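Long-range contacts in alkyl hydroperoxide reductase, C subunit (Enterococcus faecalis, PDB 5Y63), which probably reduces hydrogen peroxide and organic hydroperoxides to water and alcohols, as a decameric thiol-dependent 2-Cys peroxiredoxin that protects the cell from oxidative stress: residues Q66-H71 / N155-V160; L19-C24 / S36-L41; P51-F56 / H87-A92; M128-S133 / Y145-M150; A26-E31 / K104-A109. All blocks are in the same frame, centred on the assembly; numbering follows the deposited sequence.

Interaction 1. Residues Q66-H71 / N155-V160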
# COMPACT_ATOMS: atom_id res chain seq x y z
N GLN A 66 38.88 30.92 -19.84
CA GLN A 66 38.93 32.36 -20.12
C GLN A 66 39.65 32.66 -21.43
O GLN A 66 39.20 33.50 -22.20
CB GLN A 66 39.59 33.12 -18.96
CG GLN A 66 39.74 34.62 -19.18
CD GLN A 66 38.45 35.28 -19.64
OE1 GLN A 66 37.37 34.99 -19.13
NE2 GLN A 66 38.56 36.18 -20.62
N GLU A 67 40.77 31.97 -21.68
CA GLU A 67 41.52 32.14 -22.93
C GLU A 67 40.66 31.87 -24.16
O GLU A 67 40.80 32.56 -25.17
CB GLU A 67 42.74 31.22 -22.95
CG GLU A 67 43.84 31.62 -21.98
CD GLU A 67 45.02 30.67 -22.02
OE1 GLU A 67 45.51 30.36 -23.12
OE2 GLU A 67 45.46 30.23 -20.93
N HIS A 68 39.77 30.89 -24.07
CA HIS A 68 38.91 30.52 -25.19
C HIS A 68 37.52 31.16 -25.11
O HIS A 68 36.64 30.84 -25.90
CB HIS A 68 38.75 28.99 -25.25
CG HIS A 68 40.05 28.26 -25.38
ND1 HIS A 68 40.87 28.01 -24.30
CD2 HIS A 68 40.66 27.71 -26.45
CE1 HIS A 68 41.94 27.35 -24.71
NE2 HIS A 68 41.84 27.15 -26.01
N TYR A 69 37.34 32.08 -24.16
CA TYR A 69 36.04 32.71 -23.95
C TYR A 69 35.67 33.66 -25.08
O TYR A 69 34.51 33.74 -25.47
CB TYR A 69 36.00 33.45 -22.61
CG TYR A 69 34.68 34.13 -22.30
CD1 TYR A 69 33.48 33.43 -22.39
CD2 TYR A 69 34.64 35.46 -21.92
CE1 TYR A 69 32.27 34.05 -22.11
CE2 TYR A 69 33.44 36.09 -21.64
CZ TYR A 69 32.26 35.38 -21.74
OH TYR A 69 31.06 36.00 -21.46
N ALA A 70 36.67 34.37 -25.61
CA ALA A 70 36.46 35.26 -26.75
C ALA A 70 36.05 34.47 -27.99
O ALA A 70 35.17 34.89 -28.74
CB ALA A 70 37.72 36.06 -27.03
N HIS A 71 36.68 33.32 -28.20
CA HIS A 71 36.34 32.43 -29.31
C HIS A 71 34.94 31.82 -29.14
O HIS A 71 34.22 31.63 -30.12
CB HIS A 71 37.40 31.34 -29.48
CG HIS A 71 37.14 30.40 -30.62
ND1 HIS A 71 36.54 30.80 -31.79
CD2 HIS A 71 37.43 29.08 -30.76
CE1 HIS A 71 36.45 29.76 -32.61
NE2 HIS A 71 36.99 28.71 -32.01
N ASN A 155 40.24 19.73 -20.70
CA ASN A 155 40.86 20.41 -21.83
C ASN A 155 39.85 21.34 -22.51
O ASN A 155 38.88 20.88 -23.12
CB ASN A 155 41.40 19.38 -22.84
CG ASN A 155 42.11 20.02 -24.02
OD1 ASN A 155 42.64 21.12 -23.92
ND2 ASN A 155 42.13 19.32 -25.14
N ALA A 156 40.10 22.64 -22.41
CA ALA A 156 39.21 23.66 -22.96
C ALA A 156 39.06 23.56 -24.48
O ALA A 156 37.98 23.82 -25.01
CB ALA A 156 39.70 25.05 -22.58
N GLU A 157 40.13 23.19 -25.17
CA GLU A 157 40.12 23.07 -26.63
C GLU A 157 39.12 22.02 -27.10
O GLU A 157 38.34 22.27 -28.03
CB GLU A 157 41.51 22.73 -27.16
CG GLU A 157 42.52 23.86 -27.01
CD GLU A 157 43.89 23.51 -27.56
OE1 GLU A 157 44.14 22.32 -27.87
OE2 GLU A 157 44.73 24.42 -27.69
N GLU A 158 39.15 20.86 -26.47
CA GLU A 158 38.20 19.78 -26.76
C GLU A 158 36.76 20.24 -26.50
O GLU A 158 35.86 19.93 -27.28
CB GLU A 158 38.52 18.54 -25.93
CG GLU A 158 37.53 17.39 -26.05
CD GLU A 158 37.42 16.81 -27.45
OE1 GLU A 158 38.30 17.08 -28.29
OE2 GLU A 158 36.44 16.08 -27.71
N LEU A 159 36.57 20.97 -25.40
CA LEU A 159 35.25 21.48 -25.03
C LEU A 159 34.72 22.51 -26.03
O LEU A 159 33.51 22.64 -26.21
CB LEU A 159 35.29 22.07 -23.62
CG LEU A 159 33.96 22.46 -22.97
CD1 LEU A 159 32.92 21.35 -23.09
CD2 LEU A 159 34.19 22.81 -21.51
N VAL A 160 35.63 23.24 -26.67
CA VAL A 160 35.25 24.14 -27.76
C VAL A 160 34.93 23.34 -29.03
O VAL A 160 33.99 23.67 -29.74
CB VAL A 160 36.36 25.18 -28.06
CG1 VAL A 160 36.02 25.99 -29.30
CG2 VAL A 160 36.55 26.11 -26.87
O HOH W 1 44.45 27.15 -26.61
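A water molecule bridges His68 and Glu157: its oxygen lies 2.7 Å from His68 NE2 and donates to Glu157 OE2 at 2.9 Å. The other ring nitrogen of His68, ND1, bonds to the backbone oxygen of Asp64, so the rotation of the imidazole is fixed. With CG beside the backbone N (chi1 -57°), the ring faces helix 156-171 and stands almost upright to the carboxylate, the planes 81° apart; Glu157 CG passes 3.5 Å from His68 NE2. Glu157 N lies over one face, while the small Ala156 lets the ring come close, with His68 ND1 3.6 Å from Ala156 CB. Branched Val160 serves two histidines, CG2 approaching His68 CB at 4.0 Å and CG1 approaching His71 CD2 at 3.7 Å; His71 NE2 bonds to Glu164. Glu157 suits the first turn of its helix, where a negative charge would probably be favoured. The contact sets the break between helices 58-67 and 69-74 against the start of helix 156-171, whose Leu159 packs on strands 44-49 and 128-136.

Interaction 2. Residues L19-C24 / S36-L41; sequences LFDFEC and STEDIL
Thr37 OG1 lies between two backbone groups of the facing chain, giving its proton to Phe20 O at 3.0 Å and accepting from Phe22 N at 2.8 Å. The first bond lies in the carbonyl plane and uses a lone pair of Phe20 O. A third bond runs from Thr37 N to Phe22 O, 3.2 Å long, so one threonine satisfies three polar groups of an otherwise irregular piece of chain. Chi1 of -45° sets OG1 beside the backbone N of Thr37, turned to the backbone of Phe20 and Phe22, and sends the methyl CG2 another way.

Apolar side chains surround this polar centre. Branched Ile40 touches two of them: its CD1 meets the edge of the Phe22 ring, 3.4 Å from Phe22 CZ, and its CG2 lies 3.9 Å from CD1 of Leu19, which crosses it at about a right angle. On the outer side the acidic Asp21 and Glu38 come near each other, which probably costs some energy but is eased by their exposure to solvent.

Glu23 and Ser36 form an antiparallel non-hydrogen-bonded pair that sets the register. Leu19 packs on Phe118 and Phe119 of helix 114-119, and Ile40 on Ser45 and Phe47 of strand 44-49, so the contact seats the start of strand 23-28 and the short, weakly bonded helix 37-40 against both.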
# COMPACT_ATOMS: atom_id res chain seq x y z
N LEU A 19 16.50 22.47 -19.72
CA LEU A 19 16.86 23.05 -18.43
C LEU A 19 15.60 23.35 -17.61
O LEU A 19 14.64 23.92 -18.13
CB LEU A 19 17.64 24.36 -18.60
CG LEU A 19 19.05 24.29 -19.18
CD1 LEU A 19 19.61 25.70 -19.30
CD2 LEU A 19 19.97 23.43 -18.33
N PHE A 20 15.61 22.94 -16.35
CA PHE A 20 14.56 23.31 -15.40
C PHE A 20 14.54 24.81 -15.10
O PHE A 20 15.53 25.52 -15.35
CB PHE A 20 14.69 22.49 -14.10
CG PHE A 20 15.77 22.97 -13.16
CD1 PHE A 20 17.12 22.97 -13.53
CD2 PHE A 20 15.44 23.39 -11.87
CE1 PHE A 20 18.10 23.40 -12.65
CE2 PHE A 20 16.43 23.81 -10.99
CZ PHE A 20 17.75 23.82 -11.38
N ASP A 21 13.41 25.30 -14.60
CA ASP A 21 13.28 26.69 -14.20
C ASP A 21 14.07 26.91 -12.91
O ASP A 21 13.85 26.21 -11.92
CB ASP A 21 11.81 27.07 -13.99
CG ASP A 21 11.62 28.54 -13.61
OD1 ASP A 21 12.54 29.35 -13.86
OD2 ASP A 21 10.55 28.88 -13.07
N PHE A 22 14.98 27.87 -12.93
CA PHE A 22 15.82 28.16 -11.78
C PHE A 22 16.26 29.62 -11.78
O PHE A 22 16.21 30.29 -12.81
CB PHE A 22 17.06 27.25 -11.76
CG PHE A 22 18.19 27.75 -12.61
CD1 PHE A 22 19.15 28.60 -12.08
CD2 PHE A 22 18.30 27.38 -13.95
CE1 PHE A 22 20.20 29.07 -12.86
CE2 PHE A 22 19.35 27.84 -14.73
CZ PHE A 22 20.30 28.69 -14.18
N GLU A 23 16.68 30.08 -10.61
CA GLU A 23 17.28 31.40 -10.47
C GLU A 23 18.34 31.31 -9.38
O GLU A 23 18.15 30.63 -8.37
CB GLU A 23 16.22 32.44 -10.11
CG GLU A 23 16.69 33.88 -10.25
CD GLU A 23 15.56 34.90 -10.23
OE1 GLU A 23 14.43 34.56 -9.80
OE2 GLU A 23 15.80 36.05 -10.66
N CYS A 24 19.47 31.99 -9.59
CA CYS A 24 20.57 31.95 -8.62
C CYS A 24 21.46 33.19 -8.71
O CYS A 24 21.41 33.94 -9.69
CB CYS A 24 21.42 30.70 -8.83
SG CYS A 24 22.54 30.78 -10.25
N SER A 36 19.01 33.58 -14.36
CA SER A 36 17.90 32.64 -14.37
C SER A 36 17.87 31.87 -15.69
O SER A 36 18.69 32.10 -16.58
CB SER A 36 16.58 33.37 -14.16
OG SER A 36 16.23 34.15 -15.30
N THR A 37 16.92 30.95 -15.81
CA THR A 37 16.76 30.13 -17.02
C THR A 37 16.50 30.97 -18.28
O THR A 37 16.92 30.60 -19.37
CB THR A 37 15.61 29.12 -16.85
OG1 THR A 37 15.71 28.49 -15.57
CG2 THR A 37 15.66 28.05 -17.94
N GLU A 38 15.82 32.11 -18.11
CA GLU A 38 15.51 33.00 -19.23
C GLU A 38 16.77 33.64 -19.80
O GLU A 38 16.86 33.87 -21.01
CB GLU A 38 14.53 34.10 -18.79
CG GLU A 38 13.19 33.59 -18.28
CD GLU A 38 13.14 33.45 -16.76
OE1 GLU A 38 13.48 34.42 -16.06
OE2 GLU A 38 12.74 32.36 -16.28
N ASP A 39 17.74 33.92 -18.94
CA ASP A 39 18.99 34.56 -19.35
C ASP A 39 19.87 33.64 -20.20
O ASP A 39 20.69 34.11 -20.99
CB ASP A 39 19.79 35.03 -18.12
CG ASP A 39 19.04 36.07 -17.30
OD1 ASP A 39 17.80 35.99 -17.20
OD2 ASP A 39 19.70 36.97 -16.74
N ILE A 40 19.68 32.33 -20.05
CA ILE A 40 20.47 31.33 -20.76
C ILE A 40 19.93 31.07 -22.17
O ILE A 40 20.71 30.91 -23.11
CB ILE A 40 20.52 30.01 -19.97
CG1 ILE A 40 21.15 30.25 -18.59
CG2 ILE A 40 21.31 28.95 -20.72
CD1 ILE A 40 20.73 29.25 -17.55
N LEU A 41 18.61 31.02 -22.31
CA LEU A 41 17.97 30.84 -23.62
C LEU A 41 18.37 31.93 -24.62
O LEU A 41 18.58 33.08 -24.23
CB LEU A 41 16.44 30.81 -23.50
CG LEU A 41 15.77 29.44 -23.34
CD1 LEU A 41 16.03 28.85 -21.97
CD2 LEU A 41 14.27 29.55 -23.60

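Interaction 3. Residues P51-F56 / H87-A92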
# COMPACT_ATOMS: atom_id res chain seq x y z
N PRO A 51 34.95 21.71 -8.40
CA PRO A 51 34.76 21.35 -6.99
C PRO A 51 34.76 22.49 -5.98
O PRO A 51 33.80 22.63 -5.22
CB PRO A 51 35.93 20.39 -6.71
CG PRO A 51 36.36 19.90 -8.05
CD PRO A 51 36.14 21.05 -8.97
N ALA A 52 35.82 23.30 -5.94
CA ALA A 52 35.99 24.26 -4.85
C ALA A 52 36.79 25.51 -5.23
O ALA A 52 37.75 25.44 -6.00
CB ALA A 52 36.63 23.58 -3.66
N ASP A 53 36.38 26.64 -4.67
CA ASP A 53 37.16 27.87 -4.75
C ASP A 53 38.38 27.76 -3.84
O ASP A 53 38.46 26.88 -2.98
CB ASP A 53 36.32 29.09 -4.34
CG ASP A 53 35.24 29.42 -5.36
OD1 ASP A 53 34.82 28.51 -6.10
OD2 ASP A 53 34.82 30.59 -5.41
N PHE A 54 39.31 28.69 -4.01
CA PHE A 54 40.61 28.67 -3.34
C PHE A 54 41.24 27.27 -3.37
O PHE A 54 41.65 26.74 -2.34
CB PHE A 54 40.48 29.21 -1.92
CG PHE A 54 40.12 30.67 -1.87
CD1 PHE A 54 38.80 31.08 -2.00
CD2 PHE A 54 41.11 31.63 -1.71
CE1 PHE A 54 38.47 32.42 -1.97
CE2 PHE A 54 40.78 32.98 -1.68
CZ PHE A 54 39.46 33.37 -1.80
N SER A 55 41.29 26.70 -4.57
CA SER A 55 41.87 25.39 -4.80
C SER A 55 43.03 25.54 -5.78
O SER A 55 43.27 26.62 -6.32
CB SER A 55 40.81 24.44 -5.35
OG SER A 55 41.24 23.09 -5.27
N PHE A 56 43.75 24.44 -6.02
CA PHE A 56 44.98 24.48 -6.81
C PHE A 56 44.76 24.14 -8.29
O PHE A 56 45.29 24.81 -9.17
CB PHE A 56 46.02 23.53 -6.20
CG PHE A 56 46.30 23.81 -4.75
CD1 PHE A 56 47.10 24.89 -4.39
CD2 PHE A 56 45.77 23.01 -3.75
CE1 PHE A 56 47.36 25.16 -3.05
CE2 PHE A 56 46.03 23.27 -2.42
CZ PHE A 56 46.83 24.35 -2.07
N HIS A 87 28.21 33.27 -3.99
CA HIS A 87 28.66 34.41 -4.79
C HIS A 87 29.63 35.30 -4.00
O HIS A 87 30.53 35.91 -4.59
CB HIS A 87 27.47 35.22 -5.31
CG HIS A 87 26.58 35.77 -4.23
ND1 HIS A 87 25.53 35.05 -3.69
CD2 HIS A 87 26.59 36.96 -3.60
CE1 HIS A 87 24.93 35.78 -2.77
NE2 HIS A 87 25.55 36.95 -2.70
N TYR A 88 29.46 35.36 -2.68
CA TYR A 88 30.41 36.07 -1.81
C TYR A 88 31.83 35.52 -1.95
O TYR A 88 32.79 36.28 -2.05
CB TYR A 88 29.99 35.98 -0.33
CG TYR A 88 28.69 36.66 0.03
CD1 TYR A 88 28.55 38.05 -0.07
CD2 TYR A 88 27.60 35.93 0.50
CE1 TYR A 88 27.36 38.68 0.26
CE2 TYR A 88 26.40 36.55 0.84
CZ TYR A 88 26.29 37.92 0.72
OH TYR A 88 25.10 38.54 1.06
N VAL A 89 31.94 34.19 -1.98
CA VAL A 89 33.24 33.52 -2.04
C VAL A 89 33.92 33.73 -3.40
O VAL A 89 35.14 33.88 -3.46
CB VAL A 89 33.10 32.00 -1.76
CG1 VAL A 89 34.43 31.28 -1.95
CG2 VAL A 89 32.58 31.77 -0.35
N HIS A 90 33.13 33.73 -4.47
CA HIS A 90 33.66 33.96 -5.81
C HIS A 90 34.34 35.32 -5.92
O HIS A 90 35.41 35.44 -6.52
CB HIS A 90 32.56 33.86 -6.88
CG HIS A 90 31.96 32.49 -7.01
ND1 HIS A 90 32.70 31.33 -6.84
CD2 HIS A 90 30.71 32.09 -7.32
CE1 HIS A 90 31.91 30.29 -7.03
NE2 HIS A 90 30.70 30.72 -7.32
N LYS A 91 33.72 36.35 -5.33
CA LYS A 91 34.28 37.70 -5.33
C LYS A 91 35.65 37.74 -4.66
O LYS A 91 36.59 38.33 -5.20
CB LYS A 91 33.33 38.67 -4.63
CG LYS A 91 33.80 40.12 -4.64
CD LYS A 91 32.78 41.03 -3.96
CE LYS A 91 33.41 42.32 -3.47
NZ LYS A 91 32.53 43.01 -2.48
N ALA A 92 35.76 37.11 -3.50
CA ALA A 92 37.03 37.05 -2.77
C ALA A 92 38.09 36.26 -3.54
O ALA A 92 39.28 36.60 -3.49
CB ALA A 92 36.82 36.44 -1.39
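The loop of residues 51-56 leads into helix 58-67 and Cys58, the predicted peroxidatic cysteine, and in this contact it is tied to helix 87-96 just beside the active site. Asp53, whose side chain is about 7 Å from that of Cys58, receives a hydrogen bond from His90: ND1 donates to Asp53 OD2 over 2.7 Å, on the syn lone pair. The bond is bent, with an N-H...O angle of 141°, and the carboxylate is turned 35° from the imidazole plane. With its CG beside the backbone N, chi1 -65°, His90 swings its ring back toward the loop although its CB points away. A methyl of Val89 packs alongside, CG1 lying 3.8 Å from Asp53 CB.

Next to this pair the Phe54 ring turns its edge to the helix backbone at Val89 O, 3.9 Å from Phe54 CE1. Its CZ lies 4.1 Å from Ala92 CB, where a small residue leaves room for the ring. Phe54 also packs on Ala92 of the third subunit, so the loop takes part in a contact between subunits of the decamer.

Tyr50 OH holds Asp53 OD1, and His90 NE2 is bonded to Leu108 O. Both ring nitrogens of His90 thus appear to donate, which would fit a doubly protonated, positively charged histidine beside the buried carboxylate of Asp53.

Interaction 4. Residues M128-S133 / Y145-M150; sequences MAYRAS and YEINDM
The bend of Met150 at chi2, -62°, folds its chain back until CE lies over the face of the Tyr130 ring, 4.0 Å from its centroid and 25° off the normal, a CH-pi contact; the sulfur lies obliquely, in a Met-aromatic arrangement. A long, pliable methionine suits this place, since it can follow the ring where the strand pairing ends. Tyr130 CB touches Ile147 CG2 at 4.1 Å, and Ala132 lies on the same face as Ile147.

The two segments are the arms of a beta hairpin, nearly antiparallel. Ser133 and Glu146 form a hydrogen-bonded pair through Ser133 N to Glu146 O and Glu146 N to Ser133 O, each 2.9 Å. Asn148 N bonds to Arg131 O at 3.1 Å, whereas the return bond from Arg131 N to Asn148 O is weak; Arg131 is also the centre of an inverse gamma turn.

On the face of Arg131, Ser133, Glu146 and Asn148, the amide ND2 of Asn148 donates to Glu146 OE2 at 2.7 Å, while OD1 bonds to Ser144 of the second subunit, whose strand extends the sheet. Arg131 is held by Glu61 and comes within about 4 Å of the side chain of Cys58.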
# COMPACT_ATOMS: atom_id res chain seq x y z
N MET A 128 30.53 18.78 -2.93
CA MET A 128 31.11 19.57 -4.01
C MET A 128 30.78 18.98 -5.37
O MET A 128 30.53 17.78 -5.50
CB MET A 128 32.63 19.64 -3.85
CG MET A 128 33.08 20.32 -2.57
SD MET A 128 34.87 20.21 -2.36
CE MET A 128 35.05 20.94 -0.74
N ALA A 129 30.77 19.84 -6.39
CA ALA A 129 30.47 19.41 -7.74
C ALA A 129 31.68 18.71 -8.37
O ALA A 129 32.83 19.05 -8.08
CB ALA A 129 30.05 20.59 -8.60
N TYR A 130 31.41 17.72 -9.21
CA TYR A 130 32.45 17.06 -9.98
C TYR A 130 32.95 18.00 -11.08
O TYR A 130 32.36 19.05 -11.32
CB TYR A 130 31.92 15.75 -10.59
CG TYR A 130 32.00 14.58 -9.64
CD1 TYR A 130 33.23 14.00 -9.33
CD2 TYR A 130 30.86 14.04 -9.06
CE1 TYR A 130 33.32 12.93 -8.47
CE2 TYR A 130 30.94 12.96 -8.19
CZ TYR A 130 32.18 12.41 -7.90
OH TYR A 130 32.26 11.34 -7.05
N ARG A 131 34.04 17.61 -11.73
CA ARG A 131 34.56 18.36 -12.87
C ARG A 131 33.74 18.02 -14.10
O ARG A 131 34.16 17.23 -14.95
CB ARG A 131 36.04 18.07 -13.09
CG ARG A 131 36.89 18.56 -11.94
CD ARG A 131 38.38 18.50 -12.24
NE ARG A 131 39.13 18.73 -11.01
CZ ARG A 131 39.31 19.91 -10.43
NH1 ARG A 131 38.81 21.03 -10.97
NH2 ARG A 131 40.00 19.99 -9.30
N ALA A 132 32.56 18.62 -14.18
CA ALA A 132 31.62 18.35 -15.24
C ALA A 132 31.44 19.56 -16.15
O ALA A 132 31.54 20.71 -15.72
CB ALA A 132 30.28 17.92 -14.65
N SER A 133 31.17 19.27 -17.43
CA SER A 133 30.90 20.30 -18.42
C SER A 133 29.68 19.88 -19.22
O SER A 133 29.53 18.71 -19.56
CB SER A 133 32.11 20.46 -19.35
OG SER A 133 33.28 20.73 -18.62
N TYR A 145 27.94 16.27 -22.89
CA TYR A 145 28.52 16.59 -21.60
C TYR A 145 29.58 15.59 -21.15
O TYR A 145 29.76 14.53 -21.75
CB TYR A 145 27.42 16.75 -20.55
CG TYR A 145 26.54 15.54 -20.31
CD1 TYR A 145 25.44 15.28 -21.13
CD2 TYR A 145 26.78 14.68 -19.24
CE1 TYR A 145 24.63 14.19 -20.90
CE2 TYR A 145 25.97 13.59 -19.01
CZ TYR A 145 24.89 13.35 -19.83
OH TYR A 145 24.09 12.27 -19.60
N GLU A 146 30.27 15.97 -20.08
CA GLU A 146 31.45 15.28 -19.61
C GLU A 146 31.47 15.32 -18.09
O GLU A 146 31.23 16.37 -17.50
CB GLU A 146 32.66 16.01 -20.17
CG GLU A 146 34.00 15.46 -19.74
CD GLU A 146 35.15 16.38 -20.11
OE1 GLU A 146 34.96 17.29 -20.94
OE2 GLU A 146 36.25 16.18 -19.55
N ILE A 147 31.73 14.18 -17.45
CA ILE A 147 31.93 14.12 -16.01
C ILE A 147 33.27 13.46 -15.69
O ILE A 147 33.51 12.31 -16.09
CB ILE A 147 30.79 13.36 -15.28
CG1 ILE A 147 29.44 14.05 -15.50
CG2 ILE A 147 31.07 13.28 -13.78
CD1 ILE A 147 28.57 13.38 -16.53
N ASN A 148 34.13 14.18 -14.98
CA ASN A 148 35.40 13.65 -14.49
C ASN A 148 35.43 13.70 -12.96
O ASN A 148 34.86 14.61 -12.36
CB ASN A 148 36.57 14.48 -15.03
CG ASN A 148 36.59 14.55 -16.55
OD1 ASN A 148 36.00 13.72 -17.23
ND2 ASN A 148 37.28 15.55 -17.08
N ASP A 149 36.10 12.73 -12.33
CA ASP A 149 36.23 12.74 -10.87
C ASP A 149 37.29 13.78 -10.48
O ASP A 149 38.01 14.29 -11.34
CB ASP A 149 36.52 11.33 -10.31
CG ASP A 149 37.90 11.18 -9.71
OD1 ASP A 149 38.90 11.20 -10.47
OD2 ASP A 149 37.98 11.01 -8.48
N MET A 150 37.35 14.13 -9.20
CA MET A 150 38.29 15.15 -8.73
C MET A 150 39.73 14.69 -9.05
O MET A 150 40.05 13.50 -8.91
CB MET A 150 38.17 15.43 -7.22
CG MET A 150 36.79 15.28 -6.58
SD MET A 150 35.50 16.37 -7.20
CE MET A 150 34.09 15.78 -6.26

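Interaction 5. Residues A26-E31 / K104-A109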
# COMPACT_ATOMS: atom_id res chain seq x y z
N ALA A 26 25.10 35.21 -8.98
CA ALA A 26 26.30 35.07 -9.81
C ALA A 26 27.32 36.17 -9.51
O ALA A 26 27.02 37.14 -8.81
CB ALA A 26 25.93 35.10 -11.28
N TYR A 27 28.53 35.99 -10.03
CA TYR A 27 29.58 36.99 -9.95
C TYR A 27 30.09 37.24 -11.36
O TYR A 27 30.52 36.31 -12.04
CB TYR A 27 30.72 36.51 -9.05
CG TYR A 27 31.90 37.45 -8.98
CD1 TYR A 27 31.82 38.64 -8.26
CD2 TYR A 27 33.09 37.15 -9.64
CE1 TYR A 27 32.90 39.51 -8.20
CE2 TYR A 27 34.17 38.01 -9.59
CZ TYR A 27 34.08 39.19 -8.87
OH TYR A 27 35.16 40.04 -8.81
N HIS A 28 30.03 38.50 -11.80
CA HIS A 28 30.27 38.84 -13.20
C HIS A 28 30.92 40.22 -13.30
O HIS A 28 30.29 41.23 -12.99
CB HIS A 28 28.94 38.84 -13.96
CG HIS A 28 29.09 38.72 -15.44
ND1 HIS A 28 28.01 38.51 -16.28
CD2 HIS A 28 30.18 38.76 -16.24
CE1 HIS A 28 28.44 38.44 -17.53
NE2 HIS A 28 29.75 38.59 -17.53
N ASP A 29 32.18 40.25 -13.72
CA ASP A 29 32.94 41.50 -13.85
C ASP A 29 32.87 42.35 -12.58
O ASP A 29 32.36 43.47 -12.59
CB ASP A 29 32.46 42.31 -15.06
CG ASP A 29 32.95 41.74 -16.37
OD1 ASP A 29 34.17 41.80 -16.62
OD2 ASP A 29 32.12 41.24 -17.15
N GLY A 30 33.35 41.79 -11.47
CA GLY A 30 33.49 42.53 -10.22
C GLY A 30 32.22 42.92 -9.50
O GLY A 30 32.28 43.71 -8.55
N GLU A 31 31.07 42.39 -9.91
CA GLU A 31 29.80 42.70 -9.26
C GLU A 31 28.77 41.58 -9.35
O GLU A 31 28.85 40.71 -10.22
CB GLU A 31 29.21 44.02 -9.80
CG GLU A 31 28.93 44.04 -11.30
CD GLU A 31 28.38 45.38 -11.77
OE1 GLU A 31 27.43 45.39 -12.57
OE2 GLU A 31 28.91 46.43 -11.33
N LYS A 104 36.17 36.94 -17.27
CA LYS A 104 35.14 37.87 -17.70
C LYS A 104 33.75 37.23 -17.72
O LYS A 104 32.75 37.94 -17.72
CB LYS A 104 35.46 38.43 -19.09
CG LYS A 104 36.67 39.35 -19.13
CD LYS A 104 36.39 40.67 -18.43
CE LYS A 104 37.51 41.68 -18.64
NZ LYS A 104 37.11 43.05 -18.21
N TYR A 105 33.69 35.90 -17.75
CA TYR A 105 32.41 35.19 -17.80
C TYR A 105 31.73 35.14 -16.42
O TYR A 105 32.39 35.33 -15.40
CB TYR A 105 32.55 33.78 -18.41
CG TYR A 105 33.64 32.88 -17.84
CD1 TYR A 105 33.44 32.17 -16.66
CD2 TYR A 105 34.85 32.71 -18.51
CE1 TYR A 105 34.42 31.34 -16.15
CE2 TYR A 105 35.84 31.89 -18.01
CZ TYR A 105 35.62 31.20 -16.83
OH TYR A 105 36.60 30.38 -16.32
N PRO A 106 30.40 34.91 -16.40
CA PRO A 106 29.66 34.86 -15.13
C PRO A 106 29.92 33.59 -14.32
O PRO A 106 29.80 32.48 -14.85
CB PRO A 106 28.19 34.93 -15.56
CG PRO A 106 28.18 34.44 -16.96
CD PRO A 106 29.48 34.87 -17.56
N MET A 107 30.28 33.76 -13.05
CA MET A 107 30.50 32.65 -12.14
C MET A 107 29.26 32.41 -11.28
O MET A 107 28.99 33.17 -10.35
CB MET A 107 31.70 32.95 -11.24
CG MET A 107 32.97 33.31 -11.99
SD MET A 107 34.35 33.59 -10.87
CE MET A 107 34.75 31.91 -10.41
N LEU A 108 28.52 31.36 -11.59
CA LEU A 108 27.28 31.04 -10.88
C LEU A 108 27.58 30.44 -9.51
O LEU A 108 28.51 29.64 -9.36
CB LEU A 108 26.41 30.07 -11.68
CG LEU A 108 26.00 30.48 -13.10
CD1 LEU A 108 25.02 29.45 -13.66
CD2 LEU A 108 25.39 31.87 -13.14
N ALA A 109 26.79 30.83 -8.52
CA ALA A 109 26.87 30.26 -7.18
C ALA A 109 25.75 29.25 -7.02
O ALA A 109 24.63 29.46 -7.50
CB ALA A 109 26.74 31.35 -6.13
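Two backbone bonds join Tyr27 and Met107 as an antiparallel hydrogen-bonded pair: Tyr27 N to Met107 O at 2.9 Å, and Met107 N to Tyr27 O at 2.8 Å, the latter almost straight at 176°. Apolar contacts follow on both faces. Ala26 CB meets Leu108 CD2 at 3.8 Å on one; on the other, Met107 and Tyr27 run side by side, and the sulfur sits at the ring edge, 4.0 Å from Met107 SD to Tyr27 CD2, a Met-aromatic contact. Where the pairing fades, Pro106, which has no N-H to offer a strand, gives a CH-pi contact instead: its CD lies 3.9 Å from the centroid of the His28 ring, over one face. At the solvent-exposed side, Asp29 OD1 forms a salt bridge with Lys104 NZ at 3.6 Å, the lysine bending at chi2 to reach it. Strand 107-109, parallel to 77-83 on its other flank, thus binds the N-terminal hairpin of 23-28 and 31-36 to the thioredoxin-like core, as in other peroxiredoxins.

Interactions 2, 4 and 5 belong to one mixed sheet, and interactions 2 and 5 share strand 23-28, touching where Cys24 packs on Leu108 and Ala109. Interaction 3 is joined to interaction 5, centres 11 Å apart, through His90 and Leu108, and to interaction 4 where Pro51 packs on Arg131, Ala129 and Met150. Interactions 3 and 4 approach the predicted peroxidatic Cys58 from different elements: the side chain of Arg131 is about 4 Å from that of Cys58, and that of Asp53 about 7 Å. Interaction 1, away from the site, meets interaction 5 through Gln66 and Tyr69, and interaction 4 where Leu159 packs on Ser133. Interactions 1 and 4 touch the second subunit, and interactions 3 and 4 the third.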